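PDB 5WAB: putative beta-glucosidase from Bifidobacterium adolescentis, which probably hydrolyses terminal beta-linked glucose residues of glycosides and oligosaccharides, as a family 3 glycoside hydrolase beta-glucosidase. Local coordinates for residues Thr190-Thr195 with Trp223-Ile228; Ala132-Val137 with Phe184-Lys189; Gly149-His154 with Thr195-Tyr200; Gly246-Met251 with Asp275-Gly280. All blocks are in the same frame, centred on the assembly; numbering follows the deposited sequence.

Starting from the N terminus, helix 129-144 is the first element used: interaction 2 closes a loop of 46 residues when 184-189 packs against 132-137. Within that loop strand 149-155 begins interaction 3, which is completed only when 195-200 pairs with 149-154, so the two cross. Interaction 3 also crosses interaction 1, which opens at 190-195 and closes at 223-228; they share Thr195, and Ile196 N probably donates to Ile228 O. Interaction 1 follows interaction 2 in series. Interaction 4, between 246-251 and 275-280, comes last and touches interaction 1 through Ile228 and interaction 3 through Cys198, but does not reach interaction 2. Together they tie neighbouring strands and outer helices of the TIM-barrel-type N-terminal domain.

Interaction 1 of 4, residues Thr190-Thr195 with Trp223-Ile228; sequences TAQPWT and WGYEGI
Gln192 reaches across to the backbone of Gly224 and Glu226 between two loops of the TIM-barrel-type domain, which lead from helices 182-190 and 212-222 into neighbouring parallel strands. The outer side, where Glu226 is exposed, is held mainly by one amide. Gln192 OE1 accepts the backbone N-H of Glu226, with 3.1 Å between OE1 and N, and Gln192 NE2 donates to Gly224 O at 3.2 Å, arriving above that carbonyl's plane. A bend at chi2 (-79°) turns the amide down onto the opposite backbone, and the two bonds together settle which of its ends faces which. The Glu226 side chain crosses that of Gln192 at roughly a right angle. With an alanine here, the N-H of Glu226 and the carbonyl of Gly224 would probably both lose their partner in the facing loop.

Deeper in, packing is close. The Tyr225 ring turns an edge to Pro193, its CE1 lying 3.0 Å from Pro193 O and 4.1 Å from Pro193 CD, while Val188 of helix 182-190 also touches the tyrosine. Gly227 fits here because a side chain would run into Pro193 O. Beyond it the strands begin to pair: Ile228 N donates to Trp194 O at 3.2 Å, and Thr195 forms a parallel bridge with Ile228, in which Thr195 CA sends its hydrogen toward Ile228 O, 3.3 Å away, at an angle of 136°.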
loop_
_atom_site.group_PDB
_atom_site.type_symbol
_atom_site.label_atom_id
_atom_site.label_comp_id
_atom_site.label_asym_id
_atom_site.label_seq_id
_atom_site.Cartn_x
_atom_site.Cartn_y
_atom_site.Cartn_z
ATOM N N THR A 190 3.682 -11.299 -11.428
ATOM C CA THR A 190 4.086 -12.304 -10.447
ATOM C C THR A 190 2.903 -13.163 -10.042
ATOM O O THR A 190 2.968 -14.397 -10.102
ATOM C CB THR A 190 4.723 -11.650 -9.229
ATOM O OG1 THR A 190 5.850 -10.886 -9.664
ATOM C CG2 THR A 190 5.178 -12.723 -8.224
ATOM N N ALA A 191 1.823 -12.534 -9.616
ATOM C CA ALA A 191 0.598 -13.275 -9.437
ATOM C C ALA A 191 -0.197 -12.989 -10.701
ATOM O O ALA A 191 0.378 -12.600 -11.718
ATOM C CB ALA A 191 -0.111 -12.851 -8.146
ATOM N N GLN A 192 -1.490 -13.113 -10.645
ATOM C CA GLN A 192 -2.284 -12.848 -11.832
ATOM C C GLN A 192 -3.676 -12.598 -11.297
ATOM O O GLN A 192 -4.484 -13.532 -11.197
ATOM C CB GLN A 192 -2.259 -14.005 -12.839
ATOM C CG GLN A 192 -1.091 -13.991 -13.841
ATOM C CD GLN A 192 -1.296 -13.003 -14.998
ATOM O OE1 GLN A 192 -2.406 -12.513 -15.231
ATOM N NE2 GLN A 192 -0.218 -12.710 -15.725
ATOM N N PRO A 193 -3.981 -11.364 -10.912
ATOM C CA PRO A 193 -5.268 -11.112 -10.265
ATOM C C PRO A 193 -6.395 -11.434 -11.227
ATOM O O PRO A 193 -6.372 -11.042 -12.396
ATOM C CB PRO A 193 -5.211 -9.618 -9.924
ATOM C CG PRO A 193 -3.773 -9.215 -10.109
ATOM C CD PRO A 193 -3.224 -10.126 -11.149
ATOM N N TRP A 194 -7.381 -12.172 -10.732
ATOM C CA TRP A 194 -8.466 -12.563 -11.615
ATOM C C TRP A 194 -9.311 -11.365 -12.033
ATOM O O TRP A 194 -10.064 -11.465 -13.007
ATOM C CB TRP A 194 -9.302 -13.664 -10.939
ATOM C CG TRP A 194 -8.482 -14.908 -10.643
ATOM C CD1 TRP A 194 -7.226 -15.193 -11.111
ATOM C CD2 TRP A 194 -8.859 -16.028 -9.824
ATOM N NE1 TRP A 194 -6.798 -16.409 -10.633
ATOM C CE2 TRP A 194 -7.782 -16.945 -9.844
ATOM C CE3 TRP A 194 -10.001 -16.347 -9.081
ATOM C CZ2 TRP A 194 -7.817 -18.155 -9.148
ATOM C CZ3 TRP A 194 -10.035 -17.544 -8.397
ATOM C CH2 TRP A 194 -8.948 -18.433 -8.430
ATOM N N THR A 195 -9.160 -10.232 -11.352
ATOM C CA THR A 195 -9.960 -9.043 -11.598
ATOM C C THR A 195 -9.107 -7.813 -11.294
ATOM O O THR A 195 -8.265 -7.838 -10.390
ATOM C CB THR A 195 -11.238 -9.075 -10.745
ATOM O OG1 THR A 195 -12.122 -10.083 -11.253
ATOM C CG2 THR A 195 -11.955 -7.747 -10.764
ATOM N N TRP A 223 2.122 -6.444 -20.607
ATOM C CA TRP A 223 2.340 -7.131 -19.337
ATOM C C TRP A 223 1.805 -8.561 -19.309
ATOM O O TRP A 223 2.201 -9.336 -18.430
ATOM C CB TRP A 223 1.695 -6.346 -18.190
ATOM C CG TRP A 223 2.271 -4.982 -17.939
ATOM C CD1 TRP A 223 3.378 -4.433 -18.520
ATOM C CD2 TRP A 223 1.766 -3.996 -17.027
ATOM N NE1 TRP A 223 3.594 -3.166 -18.023
ATOM C CE2 TRP A 223 2.618 -2.877 -17.105
ATOM C CE3 TRP A 223 0.677 -3.954 -16.149
ATOM C CZ2 TRP A 223 2.408 -1.722 -16.344
ATOM C CZ3 TRP A 223 0.473 -2.805 -15.392
ATOM C CH2 TRP A 223 1.332 -1.706 -15.498
ATOM N N GLY A 224 0.917 -8.936 -20.229
ATOM C CA GLY A 224 0.353 -10.273 -20.206
ATOM C C GLY A 224 -0.717 -10.513 -19.161
ATOM O O GLY A 224 -0.828 -11.627 -18.643
ATOM N N TYR A 225 -1.508 -9.497 -18.829
ATOM C CA TYR A 225 -2.602 -9.679 -17.885
ATOM C C TYR A 225 -3.653 -10.607 -18.484
ATOM O O TYR A 225 -4.137 -10.382 -19.598
ATOM C CB TYR A 225 -3.222 -8.332 -17.528
ATOM C CG TYR A 225 -4.419 -8.427 -16.609
ATOM C CD1 TYR A 225 -4.309 -9.000 -15.348
ATOM C CD2 TYR A 225 -5.655 -7.932 -16.997
ATOM C CE1 TYR A 225 -5.397 -9.087 -14.512
ATOM C CE2 TYR A 225 -6.745 -8.007 -16.162
ATOM C CZ TYR A 225 -6.612 -8.588 -14.923
ATOM O OH TYR A 225 -7.702 -8.666 -14.091
ATOM N N GLU A 226 -4.007 -11.651 -17.743
ATOM C CA GLU A 226 -4.921 -12.668 -18.239
ATOM C C GLU A 226 -6.338 -12.517 -17.702
ATOM O O GLU A 226 -7.231 -13.259 -18.124
ATOM C CB GLU A 226 -4.386 -14.055 -17.873
ATOM C CG GLU A 226 -3.011 -14.363 -18.429
ATOM C CD GLU A 226 -2.462 -15.681 -17.912
ATOM O OE1 GLU A 226 -2.937 -16.159 -16.855
ATOM O OE2 GLU A 226 -1.554 -16.240 -18.562
ATOM N N GLY A 227 -6.569 -11.570 -16.805
ATOM C CA GLY A 227 -7.813 -11.467 -16.082
ATOM C C GLY A 227 -8.781 -10.468 -16.666
ATOM O O GLY A 227 -8.702 -10.095 -17.838
ATOM N N ILE A 228 -9.678 -9.995 -15.809
ATOM C CA ILE A 228 -10.784 -9.121 -16.176
ATOM C C ILE A 228 -10.537 -7.727 -15.619
ATOM O O ILE A 228 -9.863 -7.557 -14.596
ATOM C CB ILE A 228 -12.089 -9.721 -15.606
ATOM C CG1 ILE A 228 -12.474 -10.967 -16.385
ATOM C CG2 ILE A 228 -13.213 -8.708 -15.536
ATOM C CD1 ILE A 228 -12.159 -10.853 -17.835
#

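Interaction 2 of 4, residues Ala132-Val137 with Phe184-Lys189; sequences AGHEAV and FEHIVK
Gly133 O is approached by three groups at once, two of them from the facing helix. Val137 N, one turn on, gives it the helical hydrogen bond at 3.3 Å; His186 brings the edge of its ring, CD2 standing 3.5 Å from Gly133 O; and Ile187 CG1 adds a methylene at 3.6 Å. The absence of a side chain on Gly133 matters here, since a CB would press against His186 CB.

His186 has CG anti to its own backbone N (chi1 177°), which carries the imidazole across to His134. There the two rings stack face to face, centroids 3.8 Å apart and planes inclined by 13°, with His134 NE2 and His186 CE1 in nearest contact at 3.4 Å. On the His134 side the ring is steadied by Tyr130, which stacks with it and whose carbonyl O is hydrogen-bonded to ND1. Protonating both stacked imidazoles together would probably be unfavourable. A serine in place of His186 would probably leave the His134 ring without its stacking partner and open a gap beside Gly133.

Helices 129-144 and 182-190 pack side by side on the outside of the TIM-barrel-type domain, leading into strands 149-155 and 195-198 respectively; the axes of segments 132-137 and 184-189 come within 8.2 Å and cross at -40°. Toward the barrel, Ile187 takes over from the histidines. Its CD1 meets Ala136 CB at 3.9 Å, its CG1 lies against Val137 CB, and the side chain also rests on Leu152. Glu185, on the same helix, forms a salt bridge with Arg625 of the fibronectin type III-like region.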
loop_
_atom_site.group_PDB
_atom_site.type_symbol
_atom_site.label_atom_id
_atom_site.label_comp_id
_atom_site.label_asym_id
_atom_site.label_seq_id
_atom_site.Cartn_x
_atom_site.Cartn_y
_atom_site.Cartn_z
ATOM N N ALA A 132 5.283 -1.254 -2.578
ATOM C CA ALA A 132 3.853 -1.517 -2.717
ATOM C C ALA A 132 3.599 -2.806 -3.492
ATOM O O ALA A 132 2.732 -3.605 -3.117
ATOM C CB ALA A 132 3.168 -0.330 -3.399
ATOM N N GLY A 133 4.351 -3.029 -4.570
ATOM C CA GLY A 133 4.135 -4.220 -5.375
ATOM C C GLY A 133 4.558 -5.488 -4.657
ATOM O O GLY A 133 3.841 -6.493 -4.673
ATOM N N HIS A 134 5.729 -5.460 -4.018
ATOM C CA HIS A 134 6.233 -6.649 -3.345
ATOM C C HIS A 134 5.568 -6.912 -1.998
ATOM O O HIS A 134 5.761 -7.993 -1.431
ATOM C CB HIS A 134 7.749 -6.551 -3.180
ATOM C CG HIS A 134 8.499 -6.691 -4.468
ATOM N ND1 HIS A 134 8.369 -5.797 -5.510
ATOM C CD2 HIS A 134 9.371 -7.635 -4.892
ATOM C CE1 HIS A 134 9.132 -6.181 -6.516
ATOM N NE2 HIS A 134 9.754 -7.292 -6.166
ATOM N N GLU A 135 4.780 -5.968 -1.486
ATOM C CA GLU A 135 3.965 -6.217 -0.302
ATOM C C GLU A 135 2.560 -6.673 -0.675
ATOM O O GLU A 135 2.117 -7.751 -0.265
ATOM C CB GLU A 135 3.898 -4.960 0.566
ATOM C CG GLU A 135 5.144 -4.720 1.384
ATOM C CD GLU A 135 4.974 -3.573 2.345
ATOM O OE1 GLU A 135 4.399 -2.542 1.939
ATOM O OE2 GLU A 135 5.398 -3.712 3.510
ATOM N N ALA A 136 1.851 -5.862 -1.462
ATOM C CA ALA A 136 0.446 -6.139 -1.731
ATOM C C ALA A 136 0.236 -7.407 -2.545
ATOM O O ALA A 136 -0.888 -7.925 -2.571
ATOM C CB ALA A 136 -0.191 -4.949 -2.444
ATOM N N VAL A 137 1.285 -7.927 -3.190
ATOM C CA VAL A 137 1.157 -9.178 -3.936
ATOM C C VAL A 137 0.754 -10.316 -3.010
ATOM O O VAL A 137 0.133 -11.290 -3.447
ATOM C CB VAL A 137 2.469 -9.494 -4.682
ATOM C CG1 VAL A 137 3.597 -9.756 -3.689
ATOM C CG2 VAL A 137 2.298 -10.684 -5.636
ATOM N N PHE A 184 1.418 -2.160 -10.014
ATOM C CA PHE A 184 0.456 -2.911 -10.813
ATOM C C PHE A 184 1.164 -3.949 -11.676
ATOM O O PHE A 184 0.742 -5.109 -11.748
ATOM C CB PHE A 184 -0.367 -1.960 -11.682
ATOM C CG PHE A 184 -1.368 -1.119 -10.919
ATOM C CD1 PHE A 184 -2.576 -1.665 -10.513
ATOM C CD2 PHE A 184 -1.121 0.225 -10.648
ATOM C CE1 PHE A 184 -3.517 -0.899 -9.831
ATOM C CE2 PHE A 184 -2.058 0.998 -9.968
ATOM C CZ PHE A 184 -3.263 0.428 -9.557
ATOM N N GLU A 185 2.251 -3.544 -12.338
ATOM C CA GLU A 185 2.959 -4.444 -13.241
ATOM C C GLU A 185 3.495 -5.672 -12.511
ATOM O O GLU A 185 3.344 -6.801 -12.991
ATOM C CB GLU A 185 4.092 -3.691 -13.944
ATOM C CG GLU A 185 4.875 -4.547 -14.943
ATOM C CD GLU A 185 6.162 -3.887 -15.420
ATOM O OE1 GLU A 185 6.540 -2.825 -14.876
ATOM O OE2 GLU A 185 6.808 -4.445 -16.333
ATOM N N HIS A 186 4.079 -5.481 -11.323
ATOM C CA HIS A 186 4.679 -6.602 -10.605
ATOM C C HIS A 186 3.631 -7.610 -10.154
ATOM O O HIS A 186 3.861 -8.821 -10.218
ATOM C CB HIS A 186 5.470 -6.104 -9.395
ATOM C CG HIS A 186 6.045 -7.209 -8.563
ATOM N ND1 HIS A 186 7.142 -7.947 -8.956
ATOM C CD2 HIS A 186 5.640 -7.735 -7.383
ATOM C CE1 HIS A 186 7.402 -8.862 -8.039
ATOM N NE2 HIS A 186 6.504 -8.755 -7.076
ATOM N N ILE A 187 2.499 -7.135 -9.649
ATOM C CA ILE A 187 1.468 -8.053 -9.178
ATOM C C ILE A 187 0.821 -8.793 -10.348
ATOM O O ILE A 187 0.504 -9.986 -10.244
ATOM C CB ILE A 187 0.455 -7.273 -8.329
ATOM C CG1 ILE A 187 1.195 -6.656 -7.129
ATOM C CG2 ILE A 187 -0.666 -8.172 -7.881
ATOM C CD1 ILE A 187 0.334 -5.794 -6.225
ATOM N N VAL A 188 0.648 -8.117 -11.487
ATOM C CA VAL A 188 0.074 -8.766 -12.664
ATOM C C VAL A 188 1.007 -9.851 -13.184
ATOM O O VAL A 188 0.564 -10.931 -13.595
ATOM C CB VAL A 188 -0.237 -7.723 -13.755
ATOM C CG1 VAL A 188 -0.384 -8.391 -15.111
ATOM C CG2 VAL A 188 -1.504 -6.947 -13.424
ATOM N N LYS A 189 2.310 -9.577 -13.201
ATOM C CA LYS A 189 3.254 -10.550 -13.733
ATOM C C LYS A 189 3.586 -11.639 -12.715
ATOM O O LYS A 189 3.762 -12.803 -13.090
ATOM C CB LYS A 189 4.521 -9.844 -14.207
ATOM C CG LYS A 189 4.320 -9.049 -15.480
ATOM C CD LYS A 189 5.576 -8.304 -15.864
ATOM C CE LYS A 189 5.416 -7.631 -17.207
ATOM N NZ LYS A 189 6.565 -6.735 -17.524
#

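Interaction 3 of 4, residues Gly149-His154 with Thr195-Tyr200; sequences GTSLKH and TIMCSY
Met197 N donates to Leu152 O at 2.9 Å, nearly straight at 164°, and this is the one backbone hydrogen bond between segments 149-154 and 195-200 that is not weak. The others are Leu152 N to Thr195 O, and His154 N to Met197 O, 2.6 Å apart but strongly bent. Thr195 O is also met by the CA-H of Ser151, with 3.2 Å between CA and O.

Around this ladder, Leu152 CB meets Ile196 CG1 at 4.0 Å on the surface covered by helix 182-190, where Phe184 and Ile187 lie on Leu152 and Val188 on Ile196. Ser151, Thr195, Lys153 and Met197 lie on the other surface. Met197 extends with CG anti to its backbone N (chi1 -179°), running alongside Lys153, whose CG is 3.7 Å from Met197 SD. The same sulfur reaches the edge of the His154 ring, 4.8 Å from its centroid, while Lys153 CG sits over one face of that ring, toward its rim.

These are adjacent parallel strands of a TIM-barrel-type domain, and Lys153 and His154 stand where the first of them turns a corner, His154 having a positive phi of 71°. A lysine-histidine pair at this strand end contacts the bound sugar in relatives of family 3, and a similar role is probable here. His154 NE2 is hydrogen-bonded to a glycerol, probably from the crystallisation liquor, which is consistent with a pocket here.

Further out, Glu123 forms a salt bridge with Lys153 NZ, Tyr124 OH is hydrogen-bonded to His154 ND1, and Ser208 to Ser199 OG.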
loop_
_atom_site.group_PDB
_atom_site.type_symbol
_atom_site.label_atom_id
_atom_site.label_comp_id
_atom_site.label_asym_id
_atom_site.label_seq_id
_atom_site.Cartn_x
_atom_site.Cartn_y
_atom_site.Cartn_z
ATOM N N GLY A 149 -11.268 -14.864 -5.998
ATOM C CA GLY A 149 -10.656 -13.797 -6.759
ATOM C C GLY A 149 -10.424 -12.533 -5.947
ATOM O O GLY A 149 -11.084 -12.274 -4.943
ATOM N N THR A 150 -9.462 -11.738 -6.401
ATOM C CA THR A 150 -9.181 -10.409 -5.868
ATOM C C THR A 150 -9.441 -9.374 -6.952
ATOM O O THR A 150 -9.801 -9.705 -8.082
ATOM C CB THR A 150 -7.738 -10.280 -5.368
ATOM O OG1 THR A 150 -6.835 -10.382 -6.474
ATOM C CG2 THR A 150 -7.420 -11.351 -4.362
ATOM N N SER A 151 -9.233 -8.107 -6.604
ATOM C CA SER A 151 -9.423 -7.002 -7.546
ATOM C C SER A 151 -8.346 -5.942 -7.282
ATOM O O SER A 151 -8.535 -5.033 -6.468
ATOM C CB SER A 151 -10.833 -6.437 -7.425
ATOM O OG SER A 151 -11.154 -5.615 -8.530
ATOM N N LEU A 152 -7.207 -6.084 -7.960
ATOM C CA LEU A 152 -6.172 -5.057 -7.936
ATOM C C LEU A 152 -6.782 -3.720 -8.325
ATOM O O LEU A 152 -7.289 -3.566 -9.438
ATOM C CB LEU A 152 -5.047 -5.443 -8.897
ATOM C CG LEU A 152 -3.717 -4.706 -8.778
ATOM C CD1 LEU A 152 -3.174 -4.846 -7.367
ATOM C CD2 LEU A 152 -2.730 -5.258 -9.799
ATOM N N LYS A 153 -6.760 -2.762 -7.402
ATOM C CA LYS A 153 -7.750 -1.693 -7.383
ATOM C C LYS A 153 -7.191 -0.350 -7.834
ATOM O O LYS A 153 -6.106 0.067 -7.407
ATOM C CB LYS A 153 -8.355 -1.560 -5.980
ATOM C CG LYS A 153 -9.866 -1.509 -5.995
ATOM C CD LYS A 153 -10.464 -1.779 -4.622
ATOM C CE LYS A 153 -10.139 -0.704 -3.621
ATOM N NZ LYS A 153 -10.934 -0.911 -2.381
ATOM N N HIS A 154 -7.979 0.318 -8.688
ATOM C CA HIS A 154 -7.844 1.704 -9.140
ATOM C C HIS A 154 -6.657 1.894 -10.068
ATOM O O HIS A 154 -5.739 2.668 -9.784
ATOM C CB HIS A 154 -7.777 2.654 -7.951
ATOM C CG HIS A 154 -8.860 2.419 -6.951
ATOM N ND1 HIS A 154 -8.699 2.667 -5.606
ATOM C CD2 HIS A 154 -10.116 1.936 -7.100
ATOM C CE1 HIS A 154 -9.815 2.357 -4.969
ATOM N NE2 HIS A 154 -10.690 1.907 -5.852
ATOM N N THR A 195 -9.160 -10.232 -11.352
ATOM C CA THR A 195 -9.960 -9.043 -11.598
ATOM C C THR A 195 -9.107 -7.813 -11.294
ATOM O O THR A 195 -8.265 -7.838 -10.390
ATOM C CB THR A 195 -11.238 -9.075 -10.745
ATOM O OG1 THR A 195 -12.122 -10.083 -11.253
ATOM C CG2 THR A 195 -11.955 -7.747 -10.764
ATOM N N ILE A 196 -9.294 -6.761 -12.089
ATOM C CA ILE A 196 -8.677 -5.462 -11.855
ATOM C C ILE A 196 -9.779 -4.414 -11.896
ATOM O O ILE A 196 -10.697 -4.505 -12.715
ATOM C CB ILE A 196 -7.590 -5.157 -12.906
ATOM C CG1 ILE A 196 -6.356 -6.027 -12.659
ATOM C CG2 ILE A 196 -7.217 -3.671 -12.900
ATOM C CD1 ILE A 196 -5.213 -5.719 -13.581
ATOM N N MET A 197 -9.706 -3.431 -10.999
ATOM C CA MET A 197 -10.646 -2.317 -10.978
ATOM C C MET A 197 -9.951 -1.063 -11.485
ATOM O O MET A 197 -8.913 -0.665 -10.946
ATOM C CB MET A 197 -11.195 -2.070 -9.575
ATOM C CG MET A 197 -12.196 -0.921 -9.522
ATOM S SD MET A 197 -12.942 -0.679 -7.899
ATOM C CE MET A 197 -13.250 -2.375 -7.412
ATOM N N CYS A 198 -10.526 -0.439 -12.505
ATOM C CA CYS A 198 -9.973 0.802 -13.013
ATOM C C CYS A 198 -10.400 1.965 -12.122
ATOM O O CYS A 198 -11.355 1.869 -11.348
ATOM C CB CYS A 198 -10.425 1.049 -14.454
ATOM S SG CYS A 198 -12.065 1.802 -14.588
ATOM N N SER A 199 -9.682 3.076 -12.246
ATOM C CA SER A 199 -9.924 4.253 -11.425
ATOM C C SER A 199 -10.977 5.161 -12.060
ATOM O O SER A 199 -11.290 5.060 -13.248
ATOM C CB SER A 199 -8.625 5.030 -11.209
ATOM O OG SER A 199 -8.079 5.446 -12.448
ATOM N N TYR A 200 -11.514 6.071 -11.240
ATOM C CA TYR A 200 -12.485 7.045 -11.730
ATOM C C TYR A 200 -11.842 8.107 -12.606
ATOM O O TYR A 200 -12.502 8.646 -13.502
ATOM C CB TYR A 200 -13.177 7.755 -10.566
ATOM C CG TYR A 200 -14.251 6.984 -9.838
ATOM C CD1 TYR A 200 -15.469 6.712 -10.445
ATOM C CD2 TYR A 200 -14.065 6.572 -8.525
ATOM C CE1 TYR A 200 -16.463 6.028 -9.771
ATOM C CE2 TYR A 200 -15.049 5.891 -7.845
ATOM C CZ TYR A 200 -16.246 5.619 -8.471
ATOM O OH TYR A 200 -17.229 4.936 -7.792
#

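Interaction 4 of 4, residues Gly246-Met251 with Asp275-Gly280; sequences GLNLEM and DRMAQG
Gly246 ends helix 239-245 in a Schellman motif, with a positive phi of 118°, and the chain then passes helix 271-292, bringing Asn248 CA to 4.9 Å from Met277 CA. The contact joins a loop of the TIM-barrel-type domain to the side of one of its later helices, and Asn248 and Met277 account for most of it.

Asn248 ND2 donates to Met277 O at 3.0 Å. The bond is nearly straight (168°), lies in the plane of the carbonyl on one of its lone pairs, and is also almost within the plane of the asparagine amide. The other end of the amide is equally engaged: OD1 accepts the backbone N-H of Val229 and a weak bond from Arg220. One buried side chain thus connects strand 228-230 with helix 271-292, and its two differently bonded ends fix the orientation of the amide.

The thioether of Met277 folds back across this amide at roughly a right angle, bent at chi2 and chi3, with SD 3.4 Å from Asn248 ND2. The same sulfur packs against the loop backbone, 3.6 Å from Gly246 C and 3.7 Å from Leu247 O. Room is limited on the helix as well, for a CB on Gly280 would crowd Asn248 ND2. Leu243 touches Met277 from helix 239-245, and the methyl CE lies 3.9 Å from Gly246 O, an oxygen that is hydrogen-bonded to Arg220 NH1.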
loop_
_atom_site.group_PDB
_atom_site.type_symbol
_atom_site.label_atom_id
_atom_site.label_comp_id
_atom_site.label_asym_id
_atom_site.label_seq_id
_atom_site.Cartn_x
_atom_site.Cartn_y
_atom_site.Cartn_z
ATOM N N GLY A 246 -11.341 -2.278 -23.423
ATOM C CA GLY A 246 -10.902 -3.462 -22.715
ATOM C C GLY A 246 -11.525 -3.636 -21.344
ATOM O O GLY A 246 -11.093 -4.487 -20.561
ATOM N N LEU A 247 -12.557 -2.851 -21.048
ATOM C CA LEU A 247 -13.297 -2.984 -19.797
ATOM C C LEU A 247 -14.322 -4.103 -19.938
ATOM O O LEU A 247 -15.267 -3.996 -20.728
ATOM C CB LEU A 247 -13.986 -1.673 -19.438
ATOM C CG LEU A 247 -14.579 -1.676 -18.032
ATOM C CD1 LEU A 247 -13.572 -1.102 -17.034
ATOM C CD2 LEU A 247 -15.894 -0.920 -18.010
ATOM N N ASN A 248 -14.140 -5.183 -19.183
ATOM C CA ASN A 248 -15.053 -6.312 -19.299
ATOM C C ASN A 248 -16.394 -6.057 -18.628
ATOM O O ASN A 248 -17.425 -6.526 -19.119
ATOM C CB ASN A 248 -14.418 -7.561 -18.701
ATOM C CG ASN A 248 -13.096 -7.894 -19.342
ATOM O OD1 ASN A 248 -12.087 -7.227 -19.097
ATOM N ND2 ASN A 248 -13.090 -8.919 -20.184
ATOM N N LEU A 249 -16.413 -5.337 -17.511
ATOM C CA LEU A 249 -17.564 -5.358 -16.617
ATOM C C LEU A 249 -17.902 -3.951 -16.146
ATOM O O LEU A 249 -17.073 -3.287 -15.513
ATOM C CB LEU A 249 -17.285 -6.267 -15.417
ATOM C CG LEU A 249 -18.405 -6.513 -14.406
ATOM C CD1 LEU A 249 -19.532 -7.353 -14.996
ATOM C CD2 LEU A 249 -17.839 -7.162 -13.155
ATOM N N GLU A 250 -19.139 -3.527 -16.403
ATOM C CA GLU A 250 -19.672 -2.296 -15.835
ATOM C C GLU A 250 -20.275 -2.602 -14.472
ATOM O O GLU A 250 -21.085 -3.526 -14.340
ATOM C CB GLU A 250 -20.739 -1.675 -16.738
ATOM C CG GLU A 250 -21.355 -0.399 -16.158
ATOM C CD GLU A 250 -22.782 -0.131 -16.633
ATOM O OE1 GLU A 250 -23.522 -1.100 -16.898
ATOM O OE2 GLU A 250 -23.169 1.054 -16.733
ATOM N N MET A 251 -19.867 -1.833 -13.461
ATOM C CA MET A 251 -20.427 -1.943 -12.123
ATOM C C MET A 251 -20.639 -0.535 -11.573
ATOM O O MET A 251 -19.745 0.320 -11.707
ATOM C CB MET A 251 -19.516 -2.749 -11.194
ATOM C CG MET A 251 -19.374 -4.210 -11.580
ATOM S SD MET A 251 -20.864 -5.191 -11.355
ATOM C CE MET A 251 -21.048 -5.153 -9.572
ATOM N N ASP A 275 -16.771 -11.031 -27.804
ATOM C CA ASP A 275 -16.476 -12.401 -27.398
ATOM C C ASP A 275 -15.324 -12.442 -26.403
ATOM O O ASP A 275 -15.401 -13.144 -25.391
ATOM C CB ASP A 275 -16.181 -13.260 -28.628
ATOM C CG ASP A 275 -17.450 -13.722 -29.330
ATOM O OD1 ASP A 275 -18.548 -13.422 -28.821
ATOM O OD2 ASP A 275 -17.357 -14.363 -30.400
ATOM N N ARG A 276 -14.260 -11.674 -26.654
ATOM C CA ARG A 276 -13.133 -11.636 -25.723
ATOM C C ARG A 276 -13.567 -11.101 -24.364
ATOM O O ARG A 276 -13.260 -11.694 -23.323
ATOM C CB ARG A 276 -12.000 -10.786 -26.302
ATOM C CG ARG A 276 -11.098 -11.530 -27.272
ATOM C CD ARG A 276 -9.981 -10.656 -27.819
ATOM N NE ARG A 276 -10.530 -9.563 -28.622
ATOM C CZ ARG A 276 -9.841 -8.843 -29.503
ATOM N NH1 ARG A 276 -8.555 -9.095 -29.718
ATOM N NH2 ARG A 276 -10.439 -7.867 -30.176
ATOM N N MET A 277 -14.303 -9.988 -24.358
ATOM C CA MET A 277 -14.734 -9.380 -23.104
ATOM C C MET A 277 -15.688 -10.281 -22.332
ATOM O O MET A 277 -15.545 -10.441 -21.115
ATOM C CB MET A 277 -15.385 -8.027 -23.388
ATOM C CG MET A 277 -14.415 -6.958 -23.857
ATOM S SD MET A 277 -13.225 -6.513 -22.562
ATOM C CE MET A 277 -11.773 -7.451 -23.020
ATOM N N ALA A 278 -16.660 -10.888 -23.024
ATOM C CA ALA A 278 -17.654 -11.725 -22.355
ATOM C C ALA A 278 -17.071 -13.069 -21.938
ATOM O O ALA A 278 -17.425 -13.601 -20.879
ATOM C CB ALA A 278 -18.865 -11.930 -23.265
ATOM N N GLN A 279 -16.197 -13.648 -22.765
ATOM C CA GLN A 279 -15.575 -14.916 -22.399
ATOM C C GLN A 279 -14.743 -14.769 -21.136
ATOM O O GLN A 279 -14.715 -15.673 -20.293
ATOM C CB GLN A 279 -14.710 -15.435 -23.548
ATOM C CG GLN A 279 -13.981 -16.741 -23.250
ATOM C CD GLN A 279 -14.926 -17.885 -22.931
ATOM O OE1 GLN A 279 -15.957 -18.064 -23.582
ATOM N NE2 GLN A 279 -14.578 -18.666 -21.920
ATOM N N GLY A 280 -14.074 -13.629 -20.981
ATOM C CA GLY A 280 -13.337 -13.386 -19.755
ATOM C C GLY A 280 -14.226 -13.458 -18.532
ATOM O O GLY A 280 -13.829 -13.995 -17.494
#